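Side-chain contacts in cytosol aminopeptidase (Staphylococcus aureus subsp. aureus, PDB 3KZW), which probably removes amino-terminal residues, leucine above all, from peptides as a metal-dependent hexameric leucyl aminopeptidase of the cytosol aminopeptidase family: residues 113-118 with 135-140; 250-255 with 349-354; 224-229 with 316-321. All blocks are in the same frame, centred on the assembly; numbering follows the deposited sequence.

In the fold
Contact 1 belongs to the N-terminal domain, contacts 2 and 3 to the catalytic domain; their elements all differ, and no two of them touch. Contacts 1 and 2 lie on opposite sides of the chain's centre, their own centres about 51 Å apart. Contacts 1 and 3 are buried: in the first, a helix meets a loop through an aromatic stack within a hydrophobic layer, while in 224-229 with 316-321 a histidine-carboxylate hydrogen bond lies beside apolar packing. Contact 2 is only partly buried, beside a neighbouring subunit, and joins a methyl-on-ring touch to a lysine at the ring's edge. Contacts 2 and 3 alternate along the sequence, with nearest atoms about 15 Å apart.

Contact 1 of 3, residues 113-118 with 135-140; sequences KIWGHL and DSFISK
Phe-137 and Trp-115 form an offset stack in the alpha/beta N-terminal domain, where helix 108-124 meets the loop that follows strand 129-133. The Phe-137 ring and the six-membered ring of Trp-115 have centroids 4.5 Å apart and planes only 16° from parallel. Their overlap is partial: CH2 and CZ2 of Trp-115 lie over the CD2 side of the phenylalanine, so the rims overlap more than the centres. In Trp-115 the first torsion (chi1 -68°) places CG beside the backbone N, and the indole projects outward from the helix; its benzene part, not the pyrrole, meets Phe-137. The Phe-137 side chain reaches in from the loop, its CB directed at the helix, and crosses the indole at a slant. Ile-114 uses a different part of the same ring, its CG2 methyl lying in the ring plane at the edge, 3.9 Å from CE2 of Phe-137. Helix 144-157 packs on Trp-115 through Ala-150, Cys-151 and Gln-154, while Val-98 and Leu-100 of strand 91-101 touch both Ile-114 and Phe-137. The aromatic pair is thus built into a buried layer between helices and sheet. Leu-118 completes the contact, its CD2 approaching CZ of Phe-137 obliquely at 4.2 Å.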
ATOM      1  N   LYS A 113      16.743  37.241 -11.908  1.00  2.62           N
ATOM      2  CA  LYS A 113      17.045  36.353 -13.023  1.00  2.63           C
ATOM      3  C   LYS A 113      18.202  36.897 -13.867  1.00  2.64           C
ATOM      4  O   LYS A 113      19.049  36.130 -14.326  1.00  2.61           O
ATOM      5  CB  LYS A 113      15.796  36.145 -13.887  1.00  2.63           C
ATOM      6  CG  LYS A 113      15.887  34.978 -14.862  1.00  2.72           C
ATOM      7  CD  LYS A 113      14.626  34.835 -15.707  1.00  2.76           C
ATOM      8  CE  LYS A 113      13.493  34.162 -14.940  1.00  2.81           C
ATOM      9  NZ  LYS A 113      12.243  34.093 -15.750  1.00  2.83           N
ATOM     10  N   ILE A 114      18.230  38.218 -14.056  1.00  2.67           N
ATOM     11  CA  ILE A 114      19.274  38.891 -14.834  1.00  2.61           C
ATOM     12  C   ILE A 114      20.640  38.771 -14.156  1.00  2.60           C
ATOM     13  O   ILE A 114      21.584  38.260 -14.759  1.00  2.61           O
ATOM     14  CB  ILE A 114      18.927  40.387 -15.107  1.00  2.63           C
ATOM     15  CG1 ILE A 114      17.764  40.498 -16.096  1.00  2.63           C
ATOM     16  CG2 ILE A 114      20.137  41.145 -15.649  1.00  2.59           C
ATOM     17  CD1 ILE A 114      17.003  41.810 -16.010  1.00  2.61           C
ATOM     18  N   TRP A 115      20.736  39.236 -12.910  1.00  2.61           N
ATOM     19  CA  TRP A 115      21.990  39.175 -12.154  1.00  2.63           C
ATOM     20  C   TRP A 115      22.392  37.732 -11.853  1.00  2.66           C
ATOM     21  O   TRP A 115      23.575  37.388 -11.892  1.00  2.63           O
ATOM     22  CB  TRP A 115      21.894  39.974 -10.850  1.00  2.60           C
ATOM     23  CG  TRP A 115      21.788  41.460 -11.031  1.00  2.68           C
ATOM     24  CD1 TRP A 115      20.738  42.258 -10.667  1.00  2.65           C
ATOM     25  CD2 TRP A 115      22.769  42.331 -11.613  1.00  2.72           C
ATOM     26  NE1 TRP A 115      21.003  43.567 -10.988  1.00  2.61           N
ATOM     27  CE2 TRP A 115      22.240  43.642 -11.570  1.00  2.66           C
ATOM     28  CE3 TRP A 115      24.042  42.132 -12.169  1.00  2.67           C
ATOM     29  CZ2 TRP A 115      22.941  44.750 -12.061  1.00  2.68           C
ATOM     30  CZ3 TRP A 115      24.737  43.234 -12.660  1.00  2.66           C
ATOM     31  CH2 TRP A 115      24.183  44.525 -12.601  1.00  2.71           C
ATOM     32  N   GLY A 116      21.396  36.897 -11.561  1.00  2.68           N
ATOM     33  CA  GLY A 116      21.610  35.488 -11.251  1.00  2.63           C
ATOM     34  C   GLY A 116      22.315  34.732 -12.358  1.00  2.62           C
ATOM     35  O   GLY A 116      23.378  34.153 -12.136  1.00  2.67           O
ATOM     36  N   HIS A 117      21.730  34.747 -13.552  1.00  2.58           N
ATOM     37  CA  HIS A 117      22.312  34.055 -14.701  1.00  2.62           C
ATOM     38  C   HIS A 117      23.668  34.628 -15.114  1.00  2.63           C
ATOM     39  O   HIS A 117      24.552  33.887 -15.553  1.00  2.61           O
ATOM     40  CB  HIS A 117      21.352  34.048 -15.894  1.00  2.58           C
ATOM     41  CG  HIS A 117      20.190  33.116 -15.736  1.00  2.62           C
ATOM     42  ND1 HIS A 117      19.027  33.250 -16.462  1.00  2.69           N
ATOM     43  CD2 HIS A 117      20.007  32.043 -14.929  1.00  2.63           C
ATOM     44  CE1 HIS A 117      18.179  32.299 -16.114  1.00  2.71           C
ATOM     45  NE2 HIS A 117      18.749  31.554 -15.184  1.00  2.63           N
ATOM     46  N   LEU A 118      23.825  35.943 -14.962  1.00  2.65           N
ATOM     47  CA  LEU A 118      25.074  36.624 -15.294  1.00  2.64           C
ATOM     48  C   LEU A 118      26.232  36.157 -14.416  1.00  2.67           C
ATOM     49  O   LEU A 118      27.240  35.682 -14.930  1.00  2.68           O
ATOM     50  CB  LEU A 118      24.911  38.146 -15.196  1.00  2.67           C
ATOM     51  CG  LEU A 118      26.150  39.005 -15.496  1.00  2.68           C
ATOM     52  CD1 LEU A 118      26.573  38.881 -16.957  1.00  2.66           C
ATOM     53  CD2 LEU A 118      25.906  40.454 -15.125  1.00  2.59           C
ATOM     54  N   ASP A 135      25.459  51.503 -16.235  1.00  2.66           N
ATOM     55  CA  ASP A 135      24.449  52.395 -16.807  1.00  2.65           C
ATOM     56  C   ASP A 135      23.464  51.688 -17.737  1.00  2.67           C
ATOM     57  O   ASP A 135      22.341  52.161 -17.929  1.00  2.73           O
ATOM     58  CB  ASP A 135      25.113  53.564 -17.542  1.00  2.66           C
ATOM     59  CG  ASP A 135      25.803  54.541 -16.598  1.00  2.73           C
ATOM     60  OD1 ASP A 135      25.602  54.452 -15.367  1.00  2.73           O
ATOM     61  OD2 ASP A 135      26.549  55.408 -17.097  1.00  2.74           O
ATOM     62  N   SER A 136      23.886  50.561 -18.307  1.00  2.64           N
ATOM     63  CA  SER A 136      23.041  49.778 -19.205  1.00  2.65           C
ATOM     64  C   SER A 136      22.020  48.934 -18.442  1.00  2.67           C
ATOM     65  O   SER A 136      21.090  48.390 -19.039  1.00  2.70           O
ATOM     66  CB  SER A 136      23.898  48.887 -20.114  1.00  2.68           C
ATOM     67  OG  SER A 136      24.580  47.888 -19.374  1.00  2.66           O
ATOM     68  N   PHE A 137      22.206  48.827 -17.128  1.00  2.67           N
ATOM     69  CA  PHE A 137      21.309  48.056 -16.266  1.00  2.69           C
ATOM     70  C   PHE A 137      20.271  48.931 -15.567  1.00  2.73           C
ATOM     71  O   PHE A 137      19.230  48.437 -15.126  1.00  2.76           O
ATOM     72  CB  PHE A 137      22.115  47.275 -15.225  1.00  2.68           C
ATOM     73  CG  PHE A 137      22.860  46.099 -15.792  1.00  2.68           C
ATOM     74  CD1 PHE A 137      24.108  46.267 -16.382  1.00  2.64           C
ATOM     75  CD2 PHE A 137      22.315  44.824 -15.733  1.00  2.62           C
ATOM     76  CE1 PHE A 137      24.797  45.188 -16.907  1.00  2.60           C
ATOM     77  CE2 PHE A 137      23.001  43.735 -16.256  1.00  2.68           C
ATOM     78  CZ  PHE A 137      24.246  43.919 -16.843  1.00  2.64           C
ATOM     79  N   ILE A 138      20.564  50.227 -15.474  1.00  2.74           N
ATOM     80  CA  ILE A 138      19.710  51.188 -14.784  1.00  2.77           C
ATOM     81  C   ILE A 138      18.847  51.942 -15.785  1.00  2.88           C
ATOM     82  O   ILE A 138      19.353  52.517 -16.751  1.00  2.87           O
ATOM     83  CB  ILE A 138      20.550  52.192 -13.961  1.00  2.77           C
ATOM     84  CG1 ILE A 138      21.477  51.443 -12.997  1.00  2.74           C
ATOM     85  CG2 ILE A 138      19.646  53.176 -13.208  1.00  2.68           C
ATOM     86  CD1 ILE A 138      22.736  52.210 -12.625  1.00  2.79           C
ATOM     87  N   SER A 139      17.540  51.930 -15.548  1.00  3.02           N
ATOM     88  CA  SER A 139      16.612  52.613 -16.433  1.00  3.13           C
ATOM     89  C   SER A 139      15.926  53.766 -15.724  1.00  3.20           C
ATOM     90  O   SER A 139      16.034  53.924 -14.505  1.00  3.28           O
ATOM     91  CB  SER A 139      15.569  51.637 -16.986  1.00  3.13           C
ATOM     92  OG  SER A 139      14.630  51.275 -15.990  1.00  3.28           O
ATOM     93  N   LYS A 140      15.225  54.568 -16.515  1.00  3.31           N
ATOM     94  CA  LYS A 140      14.369  55.639 -16.025  1.00  3.34           C
ATOM     95  C   LYS A 140      13.221  55.096 -15.163  1.00  3.35           C
ATOM     96  O   LYS A 140      12.654  55.824 -14.348  1.00  3.34           O
ATOM     97  CB  LYS A 140      13.814  56.427 -17.221  1.00  3.34           C
ATOM     98  CG  LYS A 140      13.236  55.539 -18.337  1.00  3.57           C
ATOM     99  CD  LYS A 140      12.819  56.312 -19.586  1.00  4.02           C
ATOM    100  CE  LYS A 140      13.961  56.470 -20.575  1.00  4.42           C
ATOM    101  NZ  LYS A 140      13.465  56.715 -21.957  1.00  4.54           N
TER

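Contact 2 of 3, residues 250-255 with 349-354; sequences LQAVGK and DVFTAL
Ala-252 near the end of helix 248-254 lies across from Phe-351 of the short strand 350-352, their CA atoms 7.3 Å apart and each CB directed at the other segment. The CB of Ala-252 stands over the middle of the phenylalanine ring, 3.5 Å from the centroid and just 5° off the ring normal, a well-centred CH-pi contact in which all six ring carbons are almost equally distant from the methyl. In Phe-351, CG sits beside the backbone N and opposite the carbonyl carbon (chi1 -57°), which carries the ring off the strand with one face turned to the helix.

Lys-255 meets the same ring differently. Its CG lies between the backbone N and the carbonyl carbon (chi1 63°), and from there the chain is fully extended, bringing NZ to the ring edge, near the ring plane and 3.7 Å from CE1 of Phe-351. An ammonium group in this position is not a cation-pi partner, which would need to sit over a face. NZ instead gives a hydrogen bond of 2.8 Å to a water lying between it and the carboxylate of Asp-349; the water's link to OD2 of Asp-349 is too short to be relied on. NZ of Lys-255 and OD2 of Asp-349 are 4.9 Å apart, too far to pair directly, and OD1 of Asp-349 has its own salt bridge with Lys-346.

Within this chain, strand 350-352 is an outermost strand of a small three-stranded sheet, antiparallel to 358-360 and bonded to it through Phe-351 and Val-359. Asn-212 of a neighbouring subunit packs on Phe-351, and its ND2 is hydrogen-bonded to Val-350 O, so this is a helix packed on a short beta strand of the catalytic domain, at a subunit interface of the hexamer.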
ATOM      1  N   LEU A 250      10.831  19.309  24.608  1.00  2.66           N
ATOM      2  CA  LEU A 250      12.132  19.264  23.940  1.00  2.64           C
ATOM      3  C   LEU A 250      12.951  18.062  24.410  1.00  2.65           C
ATOM      4  O   LEU A 250      13.654  17.433  23.616  1.00  2.65           O
ATOM      5  CB  LEU A 250      12.902  20.576  24.158  1.00  2.64           C
ATOM      6  CG  LEU A 250      14.317  20.746  23.584  1.00  2.62           C
ATOM      7  CD1 LEU A 250      14.380  20.476  22.081  1.00  2.61           C
ATOM      8  CD2 LEU A 250      14.844  22.134  23.896  1.00  2.55           C
ATOM      9  N   GLN A 251      12.848  17.751  25.704  1.00  2.67           N
ATOM     10  CA  GLN A 251      13.477  16.565  26.289  1.00  2.65           C
ATOM     11  C   GLN A 251      12.915  15.292  25.663  1.00  2.66           C
ATOM     12  O   GLN A 251      13.671  14.412  25.250  1.00  2.70           O
ATOM     13  CB  GLN A 251      13.270  16.543  27.806  1.00  2.60           C
ATOM     14  CG  GLN A 251      13.758  15.269  28.485  1.00  2.60           C
ATOM     15  CD  GLN A 251      13.201  15.088  29.884  1.00  2.66           C
ATOM     16  OE1 GLN A 251      12.166  15.652  30.236  1.00  2.72           O
ATOM     17  NE2 GLN A 251      13.887  14.291  30.690  1.00  2.64           N
ATOM     18  N   ALA A 252      11.589  15.217  25.588  1.00  2.65           N
ATOM     19  CA  ALA A 252      10.881  14.060  25.043  1.00  2.67           C
ATOM     20  C   ALA A 252      11.282  13.731  23.605  1.00  2.66           C
ATOM     21  O   ALA A 252      11.477  12.566  23.268  1.00  2.67           O
ATOM     22  CB  ALA A 252       9.377  14.279  25.135  1.00  2.64           C
ATOM     23  N   VAL A 253      11.406  14.764  22.775  1.00  2.66           N
ATOM     24  CA  VAL A 253      11.736  14.604  21.362  1.00  2.63           C
ATOM     25  C   VAL A 253      13.180  14.142  21.161  1.00  2.65           C
ATOM     26  O   VAL A 253      13.448  13.279  20.323  1.00  2.73           O
ATOM     27  CB  VAL A 253      11.463  15.910  20.573  1.00  2.62           C
ATOM     28  CG1 VAL A 253      11.958  15.804  19.134  1.00  2.65           C
ATOM     29  CG2 VAL A 253       9.977  16.237  20.586  1.00  2.61           C
ATOM     30  N   GLY A 254      14.099  14.700  21.945  1.00  2.64           N
ATOM     31  CA  GLY A 254      15.528  14.490  21.721  1.00  2.65           C
ATOM     32  C   GLY A 254      16.218  13.404  22.521  1.00  2.66           C
ATOM     33  O   GLY A 254      17.394  13.121  22.275  1.00  2.70           O
ATOM     34  N   LYS A 255      15.500  12.793  23.467  1.00  2.66           N
ATOM     35  CA  LYS A 255      16.094  11.811  24.392  1.00  2.66           C
ATOM     36  C   LYS A 255      16.502  10.491  23.733  1.00  2.65           C
ATOM     37  O   LYS A 255      17.338   9.758  24.265  1.00  2.69           O
ATOM     38  CB  LYS A 255      15.181  11.549  25.600  1.00  2.63           C
ATOM     39  CG  LYS A 255      13.830  10.944  25.266  1.00  2.64           C
ATOM     40  CD  LYS A 255      13.031  10.643  26.518  1.00  2.65           C
ATOM     41  CE  LYS A 255      11.643  10.124  26.167  1.00  2.72           C
ATOM     42  NZ  LYS A 255      10.861   9.715  27.368  1.00  2.74           N
ATOM     43  N   ASP A 349       2.466   8.288  25.044  1.00  2.61           N
ATOM     44  CA  ASP A 349       3.267   8.979  26.055  1.00  2.58           C
ATOM     45  C   ASP A 349       2.660  10.329  26.432  1.00  2.60           C
ATOM     46  O   ASP A 349       2.174  11.064  25.570  1.00  2.61           O
ATOM     47  CB  ASP A 349       4.699   9.192  25.558  1.00  2.60           C
ATOM     48  CG  ASP A 349       5.598   7.982  25.785  1.00  2.72           C
ATOM     49  OD1 ASP A 349       5.148   6.989  26.396  1.00  2.81           O
ATOM     50  OD2 ASP A 349       6.771   8.033  25.355  1.00  2.67           O
ATOM     51  N   VAL A 350       2.687  10.641  27.725  1.00  2.59           N
ATOM     52  CA  VAL A 350       2.227  11.937  28.221  1.00  2.62           C
ATOM     53  C   VAL A 350       3.386  12.674  28.886  1.00  2.61           C
ATOM     54  O   VAL A 350       4.047  12.132  29.770  1.00  2.61           O
ATOM     55  CB  VAL A 350       1.022  11.799  29.195  1.00  2.58           C
ATOM     56  CG1 VAL A 350       0.604  13.153  29.742  1.00  2.54           C
ATOM     57  CG2 VAL A 350      -0.158  11.139  28.498  1.00  2.59           C
ATOM     58  N   PHE A 351       3.630  13.906  28.442  1.00  2.62           N
ATOM     59  CA  PHE A 351       4.709  14.734  28.975  1.00  2.64           C
ATOM     60  C   PHE A 351       4.200  16.073  29.504  1.00  2.70           C
ATOM     61  O   PHE A 351       3.113  16.529  29.135  1.00  2.71           O
ATOM     62  CB  PHE A 351       5.778  14.975  27.906  1.00  2.64           C
ATOM     63  CG  PHE A 351       6.366  13.716  27.342  1.00  2.67           C
ATOM     64  CD1 PHE A 351       7.289  12.975  28.078  1.00  2.68           C
ATOM     65  CD2 PHE A 351       5.999  13.269  26.075  1.00  2.66           C
ATOM     66  CE1 PHE A 351       7.837  11.804  27.563  1.00  2.70           C
ATOM     67  CE2 PHE A 351       6.543  12.100  25.547  1.00  2.67           C
ATOM     68  CZ  PHE A 351       7.462  11.365  26.295  1.00  2.70           C
ATOM     69  N   THR A 352       4.994  16.697  30.370  1.00  2.70           N
ATOM     70  CA  THR A 352       4.680  18.022  30.890  1.00  2.66           C
ATOM     71  C   THR A 352       5.498  19.072  30.147  1.00  2.66           C
ATOM     72  O   THR A 352       6.729  19.055  30.185  1.00  2.69           O
ATOM     73  CB  THR A 352       4.945  18.115  32.408  1.00  2.64           C
ATOM     74  OG1 THR A 352       4.324  17.009  33.072  1.00  2.69           O
ATOM     75  CG2 THR A 352       4.393  19.415  32.977  1.00  2.58           C
ATOM     76  N   ALA A 353       4.801  19.976  29.464  1.00  2.61           N
ATOM     77  CA  ALA A 353       5.435  21.061  28.722  1.00  2.63           C
ATOM     78  C   ALA A 353       6.058  22.097  29.662  1.00  2.71           C
ATOM     79  O   ALA A 353       5.837  22.056  30.878  1.00  2.74           O
ATOM     80  CB  ALA A 353       4.416  21.719  27.805  1.00  2.63           C
ATOM     81  N   LEU A 354       6.837  23.020  29.097  1.00  2.69           N
ATOM     82  CA  LEU A 354       7.403  24.128  29.865  1.00  2.66           C
ATOM     83  C   LEU A 354       6.292  25.006  30.444  1.00  2.67           C
ATOM     84  O   LEU A 354       6.457  25.603  31.508  1.00  2.72           O
ATOM     85  CB  LEU A 354       8.351  24.962  28.997  1.00  2.69           C
ATOM     86  CG  LEU A 354       9.194  26.048  29.676  1.00  2.65           C
ATOM     87  CD1 LEU A 354      10.298  25.443  30.532  1.00  2.62           C
ATOM     88  CD2 LEU A 354       9.778  26.996  28.639  1.00  2.62           C
TER
HETATM   89  O   HOH W   1       8.756   7.919  26.785  1.00  2.00           O

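Contact 3 of 3, residues 224-229 with 316-321; sequences VNHFKN and IIEAAS
His-226 and Glu-318 supply the polar part of this junction between the end of helix 216-226 and helix 308-322. NE2 of His-226 donates to OE1 of Glu-318 over 2.8 Å with an N-H...O angle of 155°. The acceptor lies close to the imidazole plane; the two side chains cross at about a right angle, and NE2 meets OE1 from well above the carboxylate plane, 66° out of it. His-226 has CG anti to the backbone N (chi1 177°), extending the ring toward the other helix, whereas Glu-318 bends at chi2 and folds its carboxylate back to the histidine. OE2 lies farther from NE2 at a poor angle and is not bonded to it; its charged neighbour is Arg-322, in a long, weak ion pair.

The apolar part is a loose contact of Phe-227, the first residue to leave helical geometry after helix 216-226: its CZ lies 4.5 Å from CG2 of Ile-317. Within its own segment, CD2 of His-226 stands 3.6 Å above the centre of the Phe-227 ring. Val-232 and Val-234 pack on the same phenylalanine, and Leu-202 of helix 188-208 touches both His-226 and Glu-318. Between the two kinds, CE1 of Phe-227 approaches OE1 of Glu-318 obliquely, a ring C-H beside a carboxylate oxygen.

Chemically, the bond needs a proton on NE2 of His-226, which a neutral ring can supply; the neighbouring carboxylate, largely buried, would probably also favour the doubly protonated, cationic form.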
ATOM      1  N   VAL A 224      27.820  29.725  18.546  1.00  2.64           N
ATOM      2  CA  VAL A 224      28.648  30.422  19.533  1.00  2.62           C
ATOM      3  C   VAL A 224      29.917  30.977  18.882  1.00  2.65           C
ATOM      4  O   VAL A 224      30.219  32.165  19.014  1.00  2.70           O
ATOM      5  CB  VAL A 224      29.022  29.505  20.730  1.00  2.61           C
ATOM      6  CG1 VAL A 224      30.064  30.160  21.629  1.00  2.57           C
ATOM      7  CG2 VAL A 224      27.793  29.150  21.536  1.00  2.58           C
ATOM      8  N   ASN A 225      30.641  30.115  18.170  1.00  2.67           N
ATOM      9  CA  ASN A 225      31.898  30.492  17.522  1.00  2.68           C
ATOM     10  C   ASN A 225      31.729  31.542  16.427  1.00  2.67           C
ATOM     11  O   ASN A 225      32.604  32.389  16.236  1.00  2.72           O
ATOM     12  CB  ASN A 225      32.619  29.259  16.970  1.00  2.67           C
ATOM     13  CG  ASN A 225      33.163  28.354  18.068  1.00  2.81           C
ATOM     14  OD1 ASN A 225      33.495  28.810  19.166  1.00  2.89           O
ATOM     15  ND2 ASN A 225      33.266  27.060  17.770  1.00  2.84           N
ATOM     16  N   HIS A 226      30.602  31.486  15.719  1.00  2.64           N
ATOM     17  CA  HIS A 226      30.319  32.430  14.645  1.00  2.63           C
ATOM     18  C   HIS A 226      30.097  33.850  15.164  1.00  2.67           C
ATOM     19  O   HIS A 226      30.617  34.808  14.590  1.00  2.72           O
ATOM     20  CB  HIS A 226      29.119  31.976  13.814  1.00  2.60           C
ATOM     21  CG  HIS A 226      28.731  32.947  12.746  1.00  2.65           C
ATOM     22  ND1 HIS A 226      29.404  33.044  11.548  1.00  2.66           N
ATOM     23  CD2 HIS A 226      27.748  33.878  12.702  1.00  2.67           C
ATOM     24  CE1 HIS A 226      28.849  33.988  10.808  1.00  2.70           C
ATOM     25  NE2 HIS A 226      27.843  34.509  11.486  1.00  2.67           N
ATOM     26  N   PHE A 227      29.329  33.977  16.243  1.00  2.65           N
ATOM     27  CA  PHE A 227      29.003  35.283  16.818  1.00  2.64           C
ATOM     28  C   PHE A 227      29.959  35.718  17.930  1.00  2.65           C
ATOM     29  O   PHE A 227      29.706  36.714  18.616  1.00  2.64           O
ATOM     30  CB  PHE A 227      27.566  35.289  17.348  1.00  2.66           C
ATOM     31  CG  PHE A 227      26.515  35.243  16.274  1.00  2.66           C
ATOM     32  CD1 PHE A 227      26.381  36.286  15.361  1.00  2.64           C
ATOM     33  CD2 PHE A 227      25.640  34.165  16.192  1.00  2.65           C
ATOM     34  CE1 PHE A 227      25.403  36.250  14.375  1.00  2.63           C
ATOM     35  CE2 PHE A 227      24.657  34.119  15.208  1.00  2.63           C
ATOM     36  CZ  PHE A 227      24.539  35.165  14.297  1.00  2.66           C
ATOM     37  N   LYS A 228      31.057  34.982  18.091  1.00  2.69           N
ATOM     38  CA  LYS A 228      31.976  35.168  19.216  1.00  2.70           C
ATOM     39  C   LYS A 228      32.523  36.596  19.346  1.00  2.73           C
ATOM     40  O   LYS A 228      32.535  37.157  20.445  1.00  2.79           O
ATOM     41  CB  LYS A 228      33.117  34.148  19.160  1.00  2.68           C
ATOM     42  CG  LYS A 228      33.808  33.930  20.495  1.00  2.74           C
ATOM     43  CD  LYS A 228      34.795  32.773  20.445  1.00  2.84           C
ATOM     44  CE  LYS A 228      35.544  32.644  21.768  1.00  2.87           C
ATOM     45  NZ  LYS A 228      36.537  31.533  21.754  1.00  2.85           N
ATOM     46  N   ASN A 229      32.958  37.180  18.231  1.00  2.71           N
ATOM     47  CA  ASN A 229      33.531  38.530  18.250  1.00  2.76           C
ATOM     48  C   ASN A 229      32.587  39.628  17.747  1.00  2.73           C
ATOM     49  O   ASN A 229      33.033  40.692  17.301  1.00  2.74           O
ATOM     50  CB  ASN A 229      34.862  38.559  17.484  1.00  2.77           C
ATOM     51  CG  ASN A 229      35.971  37.804  18.201  1.00  2.83           C
ATOM     52  OD1 ASN A 229      36.113  37.887  19.425  1.00  2.80           O
ATOM     53  ND2 ASN A 229      36.770  37.066  17.435  1.00  2.85           N
ATOM     54  N   ILE A 316      18.787  35.468   9.458  1.00  2.67           N
ATOM     55  CA  ILE A 316      18.077  36.738   9.657  1.00  2.65           C
ATOM     56  C   ILE A 316      18.799  37.627  10.674  1.00  2.66           C
ATOM     57  O   ILE A 316      18.993  38.822  10.433  1.00  2.69           O
ATOM     58  CB  ILE A 316      16.594  36.515  10.068  1.00  2.63           C
ATOM     59  CG1 ILE A 316      15.803  35.900   8.909  1.00  2.67           C
ATOM     60  CG2 ILE A 316      15.942  37.822  10.490  1.00  2.58           C
ATOM     61  CD1 ILE A 316      14.505  35.219   9.323  1.00  2.66           C
ATOM     62  N   ILE A 317      19.204  37.036  11.797  1.00  2.63           N
ATOM     63  CA  ILE A 317      19.929  37.763  12.841  1.00  2.64           C
ATOM     64  C   ILE A 317      21.317  38.197  12.346  1.00  2.68           C
ATOM     65  O   ILE A 317      21.770  39.305  12.647  1.00  2.69           O
ATOM     66  CB  ILE A 317      20.011  36.940  14.153  1.00  2.60           C
ATOM     67  CG1 ILE A 317      18.604  36.731  14.728  1.00  2.59           C
ATOM     68  CG2 ILE A 317      20.906  37.629  15.182  1.00  2.60           C
ATOM     69  CD1 ILE A 317      18.495  35.632  15.771  1.00  2.62           C
ATOM     70  N   GLU A 318      21.970  37.329  11.572  1.00  2.67           N
ATOM     71  CA  GLU A 318      23.259  37.638  10.952  1.00  2.63           C
ATOM     72  C   GLU A 318      23.157  38.860  10.040  1.00  2.66           C
ATOM     73  O   GLU A 318      24.032  39.732  10.063  1.00  2.69           O
ATOM     74  CB  GLU A 318      23.793  36.423  10.178  1.00  2.61           C
ATOM     75  CG  GLU A 318      25.015  36.684   9.287  1.00  2.65           C
ATOM     76  CD  GLU A 318      26.318  36.888  10.060  1.00  2.82           C
ATOM     77  OE1 GLU A 318      26.313  36.814  11.306  1.00  2.89           O
ATOM     78  OE2 GLU A 318      27.363  37.119   9.413  1.00  2.88           O
ATOM     79  N   ALA A 319      22.087  38.917   9.249  1.00  2.63           N
ATOM     80  CA  ALA A 319      21.851  40.037   8.342  1.00  2.62           C
ATOM     81  C   ALA A 319      21.535  41.319   9.107  1.00  2.66           C
ATOM     82  O   ALA A 319      22.070  42.381   8.792  1.00  2.71           O
ATOM     83  CB  ALA A 319      20.740  39.705   7.368  1.00  2.60           C
ATOM     84  N   ALA A 320      20.677  41.209  10.118  1.00  2.63           N
ATOM     85  CA  ALA A 320      20.270  42.357  10.923  1.00  2.64           C
ATOM     86  C   ALA A 320      21.446  43.010  11.648  1.00  2.66           C
ATOM     87  O   ALA A 320      21.520  44.239  11.737  1.00  2.70           O
ATOM     88  CB  ALA A 320      19.183  41.955  11.913  1.00  2.61           C
ATOM     89  N   SER A 321      22.363  42.185  12.150  1.00  2.65           N
ATOM     90  CA  SER A 321      23.522  42.670  12.900  1.00  2.67           C
ATOM     91  C   SER A 321      24.574  43.315  11.999  1.00  2.68           C
ATOM     92  O   SER A 321      25.163  44.340  12.357  1.00  2.69           O
ATOM     93  CB  SER A 321      24.145  41.546  13.732  1.00  2.66           C
ATOM     94  OG  SER A 321      24.672  40.522  12.908  1.00  2.77           O
TER